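Local atomic coordinates of putative aminooxidase (Propionibacterium acnes, PDB entry 2BA9), a protein that isomerises polyunsaturated fatty acids to give conjugated linoleic acid and carries a bound flavin-adenine dinucleotide. Residues L19-Y24 against H413-L418; G15-A20 against V251-L256. All blocks are in the same frame, centred on the assembly; numbering follows the deposited sequence.

Helix 16-28, which follows the first strand, 9-12, is the element that both contacts use. Its opening turn, within 15-20, is met by 251-256, at the end of strand 249-252; interaction 2 thereby closes a loop of 230 residues. The next part of the helix, 19-24, is met by 413-418 on helix 408-423, so interaction 1 closes a longer loop of 388 residues. Both loops start from the same stretch of chain, so they overlap from the helix on, and the contacts share Leu-19 and Ala-20. Together they tie the helix to the parallel sheet and to the C-terminal helix. Ser-415 OG joins them, lying 2.7 Å from Ala-17 O in a probable hydrogen bond.

Interaction 1 (L19-Y24 against H413-L418); sequences LAAGMY and HYSKDL
The phenol ring of Tyr-24 has an aliphatic group over each face: Lys-416 on one, Met-23 of its own helix on the other. Lys-416 CG sits over the ring centre, 3.8 Å from the centroid and only 10° off the normal, a well-formed CH-pi contact. On the far side Met-23 CG stands 4.2 Å above the plane. The ring's hydroxyl, Tyr-24 OH, is hydrogen-bonded to Glu-72 of helix 68-77, which anchors the polar end of the ring.

The lysine reaches the ring with its methylenes rather than its amine. CG is anti to the backbone N (chi1 179°), and the chain runs on extended across the face, CB lying 3.7 Å from Tyr-24 CD2, before it bends at chi4.

Nearer the start of segment 19-24 the partners are small. Ser-415 CB lies 3.9 Å from Ala-20 CB and 3.7 Å from Ala-21 N, and these slight side chains let the segment axes come within 8.1 Å at a crossing angle of -35°.

The helix pair is thus joined mainly through nonpolar surface, CH-pi and van der Waals, while the buried hydroxyls find their partners outside the two segments: Tyr-24 OH is satisfied by Glu-72, and Ser-415 OG probably by the carbonyl of Ala-17, just ahead of segment 19-24 on the same helix.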
loop_
_atom_site.group_PDB
_atom_site.type_symbol
_atom_site.label_atom_id
_atom_site.label_comp_id
_atom_site.label_asym_id
_atom_site.label_seq_id
_atom_site.Cartn_x
_atom_site.Cartn_y
_atom_site.Cartn_z
ATOM N N LEU A 19 -9.287 -9.099 6.265
ATOM C CA LEU A 19 -9.717 -9.002 7.648
ATOM C C LEU A 19 -10.815 -7.947 7.825
ATOM O O LEU A 19 -11.740 -8.142 8.603
ATOM C CB LEU A 19 -8.525 -8.703 8.550
ATOM C CG LEU A 19 -7.446 -9.784 8.616
ATOM C CD1 LEU A 19 -6.229 -9.254 9.349
ATOM C CD2 LEU A 19 -7.985 -11.079 9.267
ATOM N N ALA A 20 -10.701 -6.841 7.099
ATOM C CA ALA A 20 -11.712 -5.763 7.145
ATOM C C ALA A 20 -13.013 -6.200 6.487
ATOM O O ALA A 20 -14.102 -5.834 6.933
ATOM C CB ALA A 20 -11.179 -4.506 6.466
ATOM N N ALA A 21 -12.896 -6.973 5.412
ATOM C CA ALA A 21 -14.055 -7.495 4.718
ATOM C C ALA A 21 -14.843 -8.366 5.685
ATOM O O ALA A 21 -16.078 -8.258 5.787
ATOM C CB ALA A 21 -13.627 -8.282 3.491
ATOM N N GLY A 22 -14.118 -9.212 6.418
ATOM C CA GLY A 22 -14.733 -10.050 7.443
ATOM C C GLY A 22 -15.411 -9.235 8.528
ATOM O O GLY A 22 -16.586 -9.453 8.834
ATOM N N MET A 23 -14.659 -8.307 9.122
ATOM C CA MET A 23 -15.196 -7.387 10.150
ATOM C C MET A 23 -16.499 -6.739 9.734
ATOM O O MET A 23 -17.460 -6.732 10.493
ATOM C CB MET A 23 -14.195 -6.267 10.449
ATOM C CG MET A 23 -14.728 -5.149 11.350
ATOM S SD MET A 23 -13.540 -3.824 11.573
ATOM C CE MET A 23 -14.538 -2.492 12.224
ATOM N N TYR A 24 -16.524 -6.161 8.542
ATOM C CA TYR A 24 -17.678 -5.353 8.128
ATOM C C TYR A 24 -18.840 -6.188 7.609
ATOM O O TYR A 24 -20.004 -5.761 7.687
ATOM C CB TYR A 24 -17.265 -4.260 7.131
ATOM C CG TYR A 24 -16.526 -3.132 7.830
ATOM C CD1 TYR A 24 -17.200 -2.233 8.658
ATOM C CD2 TYR A 24 -15.156 -2.986 7.692
ATOM C CE1 TYR A 24 -16.508 -1.212 9.330
ATOM C CE2 TYR A 24 -14.465 -1.977 8.349
ATOM C CZ TYR A 24 -15.134 -1.099 9.160
ATOM O OH TYR A 24 -14.403 -0.121 9.794
ATOM N N HIS A 413 -11.070 0.669 4.055
ATOM C CA HIS A 413 -12.181 1.573 3.673
ATOM C C HIS A 413 -12.946 1.048 2.440
ATOM O O HIS A 413 -14.193 1.056 2.393
ATOM C CB HIS A 413 -11.609 2.979 3.433
ATOM C CG HIS A 413 -12.636 4.053 3.244
ATOM N ND1 HIS A 413 -12.293 5.345 2.905
ATOM C CD2 HIS A 413 -13.987 4.030 3.307
ATOM C CE1 HIS A 413 -13.386 6.075 2.791
ATOM N NE2 HIS A 413 -14.427 5.301 3.033
ATOM N N TYR A 414 -12.205 0.554 1.454
ATOM C CA TYR A 414 -12.829 -0.073 0.298
ATOM C C TYR A 414 -13.602 -1.343 0.686
ATOM O O TYR A 414 -14.714 -1.563 0.193
ATOM C CB TYR A 414 -11.795 -0.399 -0.785
ATOM C CG TYR A 414 -12.427 -0.837 -2.090
ATOM C CD1 TYR A 414 -12.603 0.058 -3.133
ATOM C CD2 TYR A 414 -12.865 -2.146 -2.271
ATOM C CE1 TYR A 414 -13.198 -0.338 -4.324
ATOM C CE2 TYR A 414 -13.452 -2.549 -3.455
ATOM C CZ TYR A 414 -13.615 -1.640 -4.475
ATOM O OH TYR A 414 -14.192 -2.030 -5.647
ATOM N N SER A 415 -13.015 -2.182 1.541
ATOM C CA SER A 415 -13.723 -3.385 2.029
ATOM C C SER A 415 -15.049 -3.038 2.761
ATOM O O SER A 415 -16.111 -3.595 2.454
ATOM C CB SER A 415 -12.808 -4.250 2.913
ATOM O OG SER A 415 -12.002 -5.137 2.127
ATOM N N LYS A 416 -14.973 -2.106 3.707
ATOM C CA LYS A 416 -16.159 -1.526 4.383
ATOM C C LYS A 416 -17.251 -1.132 3.387
ATOM O O LYS A 416 -18.418 -1.525 3.524
ATOM C CB LYS A 416 -15.727 -0.285 5.188
ATOM C CG LYS A 416 -16.820 0.482 5.935
ATOM C CD LYS A 416 -16.245 1.779 6.501
ATOM C CE LYS A 416 -17.171 2.467 7.492
ATOM N NZ LYS A 416 -18.323 3.096 6.821
ATOM N N ASP A 417 -16.872 -0.336 2.395
ATOM C CA ASP A 417 -17.828 0.190 1.420
ATOM C C ASP A 417 -18.370 -0.914 0.502
ATOM O O ASP A 417 -19.503 -0.836 0.068
ATOM C CB ASP A 417 -17.189 1.297 0.572
ATOM C CG ASP A 417 -17.049 2.621 1.317
ATOM O OD1 ASP A 417 -17.720 2.831 2.354
ATOM O OD2 ASP A 417 -16.271 3.472 0.850
ATOM N N LEU A 418 -17.563 -1.941 0.223
ATOM C CA LEU A 418 -18.013 -3.073 -0.600
ATOM C C LEU A 418 -19.269 -3.721 -0.019
ATOM O O LEU A 418 -20.168 -4.116 -0.756
ATOM C CB LEU A 418 -16.916 -4.129 -0.749
ATOM C CG LEU A 418 -17.153 -5.208 -1.818
ATOM C CD1 LEU A 418 -16.798 -4.694 -3.223
ATOM C CD2 LEU A 418 -16.352 -6.471 -1.477
#

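Interaction 2 (G15-A20 against V251-L256). With FAD (flavin-adenine dinucleotide), chain D.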
loop_
_atom_site.group_PDB
_atom_site.type_symbol
_atom_site.label_atom_id
_atom_site.label_comp_id
_atom_site.label_asym_id
_atom_site.label_seq_id
_atom_site.Cartn_x
_atom_site.Cartn_y
_atom_site.Cartn_z
ATOM N N GLY A 15 -4.899 -10.244 4.847
ATOM C CA GLY A 15 -4.237 -8.966 5.101
ATOM C C GLY A 15 -5.310 -7.991 5.550
ATOM O O GLY A 15 -6.445 -8.382 5.752
ATOM N N PRO A 16 -4.958 -6.709 5.719
ATOM C CA PRO A 16 -5.942 -5.704 6.108
ATOM C C PRO A 16 -7.275 -5.750 5.343
ATOM O O PRO A 16 -8.331 -5.620 5.954
ATOM C CB PRO A 16 -5.199 -4.393 5.837
ATOM C CG PRO A 16 -3.741 -4.758 6.149
ATOM C CD PRO A 16 -3.607 -6.128 5.575
ATOM N N ALA A 17 -7.216 -5.937 4.021
ATOM C CA ALA A 17 -8.417 -5.921 3.178
ATOM C C ALA A 17 -9.344 -7.108 3.464
ATOM O O ALA A 17 -10.555 -6.940 3.540
ATOM C CB ALA A 17 -8.037 -5.891 1.708
ATOM N N GLY A 18 -8.765 -8.299 3.619
ATOM C CA GLY A 18 -9.536 -9.503 3.909
ATOM C C GLY A 18 -10.131 -9.451 5.298
ATOM O O GLY A 18 -11.313 -9.720 5.495
ATOM N N LEU A 19 -9.287 -9.099 6.265
ATOM C CA LEU A 19 -9.717 -9.002 7.648
ATOM C C LEU A 19 -10.815 -7.947 7.825
ATOM O O LEU A 19 -11.740 -8.142 8.603
ATOM C CB LEU A 19 -8.525 -8.703 8.550
ATOM C CG LEU A 19 -7.446 -9.784 8.616
ATOM C CD1 LEU A 19 -6.229 -9.254 9.349
ATOM C CD2 LEU A 19 -7.985 -11.079 9.267
ATOM N N ALA A 20 -10.701 -6.841 7.099
ATOM C CA ALA A 20 -11.712 -5.763 7.145
ATOM C C ALA A 20 -13.013 -6.200 6.487
ATOM O O ALA A 20 -14.102 -5.834 6.933
ATOM C CB ALA A 20 -11.179 -4.506 6.466
ATOM N N VAL A 251 -14.971 -13.321 -2.495
ATOM C CA VAL A 251 -14.449 -11.966 -2.331
ATOM C C VAL A 251 -12.917 -11.999 -2.354
ATOM O O VAL A 251 -12.284 -12.602 -1.485
ATOM C CB VAL A 251 -14.985 -11.294 -1.042
ATOM C CG1 VAL A 251 -14.407 -9.891 -0.871
ATOM C CG2 VAL A 251 -16.502 -11.236 -1.096
ATOM N N LEU A 252 -12.345 -11.358 -3.376
ATOM C CA LEU A 252 -10.919 -11.404 -3.650
ATOM C C LEU A 252 -10.242 -10.177 -3.106
ATOM O O LEU A 252 -10.555 -9.070 -3.536
ATOM C CB LEU A 252 -10.669 -11.443 -5.163
ATOM C CG LEU A 252 -11.247 -12.606 -5.971
ATOM C CD1 LEU A 252 -11.020 -12.364 -7.467
ATOM C CD2 LEU A 252 -10.642 -13.931 -5.537
ATOM N N THR A 253 -9.306 -10.371 -2.178
ATOM C CA THR A 253 -8.426 -9.295 -1.708
ATOM C C THR A 253 -6.965 -9.619 -2.055
ATOM O O THR A 253 -6.040 -9.034 -1.489
ATOM C CB THR A 253 -8.557 -9.051 -0.165
ATOM O OG1 THR A 253 -7.977 -10.149 0.556
ATOM C CG2 THR A 253 -10.002 -8.866 0.235
ATOM N N VAL A 254 -6.778 -10.548 -3.000
ATOM C CA VAL A 254 -5.461 -11.047 -3.396
ATOM C C VAL A 254 -5.103 -10.607 -4.816
ATOM O O VAL A 254 -5.991 -10.189 -5.568
ATOM C CB VAL A 254 -5.390 -12.586 -3.303
ATOM C CG1 VAL A 254 -5.310 -13.026 -1.838
ATOM C CG2 VAL A 254 -6.578 -13.233 -4.003
ATOM N N PRO A 255 -3.806 -10.710 -5.200
ATOM C CA PRO A 255 -3.405 -10.305 -6.549
ATOM C C PRO A 255 -4.256 -10.960 -7.643
ATOM O O PRO A 255 -4.356 -12.192 -7.741
ATOM C CB PRO A 255 -1.931 -10.726 -6.615
ATOM C CG PRO A 255 -1.470 -10.695 -5.227
ATOM C CD PRO A 255 -2.652 -11.211 -4.443
ATOM N N LEU A 256 -4.894 -10.111 -8.441
ATOM C CA LEU A 256 -5.906 -10.547 -9.386
ATOM C C LEU A 256 -5.327 -11.127 -10.675
ATOM O O LEU A 256 -5.944 -11.968 -11.298
ATOM C CB LEU A 256 -6.839 -9.395 -9.721
ATOM C CG LEU A 256 -7.682 -8.823 -8.583
ATOM C CD1 LEU A 256 -8.591 -7.700 -9.157
ATOM C CD2 LEU A 256 -8.479 -9.916 -7.870
HETATM P PA FAD D . -1.684 -7.472 1.582
HETATM O O1A FAD D . -1.292 -6.623 2.756
HETATM O O2A FAD D . -0.599 -7.780 0.571
HETATM O O5B FAD D . -2.205 -8.884 2.128
HETATM C C5B FAD D . -2.678 -9.813 1.180
HETATM C C4B FAD D . -2.900 -11.158 1.838
HETATM O O4B FAD D . -3.409 -12.058 0.874
HETATM C C3B FAD D . -1.605 -11.736 2.412
HETATM O O3B FAD D . -1.791 -12.081 3.766
HETATM C C2B FAD D . -1.320 -12.923 1.521
HETATM O O2B FAD D . -0.560 -13.941 2.173
HETATM C C1B FAD D . -2.733 -13.285 1.031
HETATM N N9A FAD D . -2.659 -14.055 -0.224
HETATM C C8A FAD D . -2.003 -13.707 -1.385
HETATM N N7A FAD D . -2.162 -14.709 -2.295
HETATM C C5A FAD D . -2.914 -15.691 -1.725
HETATM C C6A FAD D . -3.372 -16.944 -2.179
HETATM N N6A FAD D . -3.403 -17.195 -3.528
HETATM N N1A FAD D . -4.164 -17.713 -1.333
HETATM C C2A FAD D . -4.453 -17.298 -0.041
HETATM N N3A FAD D . -3.991 -16.064 0.396
HETATM C C4A FAD D . -3.223 -15.285 -0.416
HETATM N N1 FAD D . 0.361 1.355 4.146
HETATM C C2 FAD D . -0.047 2.509 4.783
HETATM O O2 FAD D . -1.247 2.734 4.939
HETATM N N3 FAD D . 0.895 3.423 5.217
HETATM C C4 FAD D . 2.240 3.169 5.042
HETATM O O4 FAD D . 3.059 4.002 5.461
HETATM C C4X FAD D . 2.655 1.993 4.410
HETATM N N5 FAD D . 3.994 1.716 4.197
HETATM C C5X FAD D . 4.418 0.489 3.724
HETATM C C6 FAD D . 5.776 0.186 3.654
HETATM C C7 FAD D . 6.185 -1.070 3.211
HETATM C C7M FAD D . 7.657 -1.368 3.165
HETATM C C8 FAD D . 5.237 -2.014 2.825
HETATM C C8M FAD D . 5.626 -3.376 2.338
HETATM C C9 FAD D . 3.883 -1.699 2.893
HETATM C C9A FAD D . 3.455 -0.445 3.332
HETATM N N10 FAD D . 2.093 -0.097 3.388
HETATM C C10 FAD D . 1.696 1.079 3.983
HETATM C "C1'" FAD D . 1.089 -0.789 2.529
HETATM C "C2'" FAD D . 0.195 -1.724 3.336
HETATM O "O2'" FAD D . 0.948 -2.565 4.204
HETATM C "C3'" FAD D . -0.619 -2.542 2.346
HETATM O "O3'" FAD D . -1.241 -1.664 1.405
HETATM C "C4'" FAD D . -1.652 -3.395 3.064
HETATM O "O4'" FAD D . -1.034 -4.451 3.790
HETATM C "C5'" FAD D . -2.640 -3.924 2.035
HETATM O "O5'" FAD D . -3.416 -4.946 2.593
HETATM P P FAD D . -4.122 -6.043 1.631
HETATM O O1P FAD D . -4.853 -7.081 2.462
HETATM O O2P FAD D . -5.028 -5.316 0.699
HETATM O O3P FAD D . -2.936 -6.786 0.845
HETATM O O HOH W 1 -6.109 -9.225 2.615
#
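Thr-253 packs against Ala-17 and Gly-18 at the first turn of the dinucleotide-binding helix, in an arrangement consistent with the Rossmann-type strand-turn-helix to which Gly-15 and Gly-18 belong. The threonine follows strand 249-252, which lies beside strand 9-12 in the parallel sheet, and its side chain points toward the helix as the alanine methyl points toward it. Thr-253 CB meets Ala-17 CB at 3.7 Å. The two branches then part company: CG2 is anti to the carbonyl carbon and leans on the backbone at the Ala-17 to Gly-18 junction, 3.6 Å from Gly-18 N, whereas OG1 takes up the position between N and carbonyl carbon (chi1 71°) and serves the polar side.

That hydroxyl works both ways. It is hydrogen-bonded to the carbonyl of Ile-12 on the adjacent strand, and it accepts a bond from a water placed 2.9 Å from Thr-253 OG1. The same water accepts from Gly-18 N at 3.0 Å, accepts more weakly from Gly-15 N, and donates to the phosphate oxygen O1P of FAD, so it stitches helix, strand end and cofactor together. Ala-17 N also donates directly to FAD O1P, 3.1 Å away, with an N-H...O angle of 158°, and the amides of the helix start would probably help to balance the phosphate charge.

Both segments touch the cofactor beyond this. Pro-16, at the head of the helix, presses its ring against the ribityl end of the pyrophosphate, with CD 3.2 Å from FAD O5'. Past the threonine, the methyl CG1 of Val-254 rests against the adenine, 3.3 Å from FAD N9A.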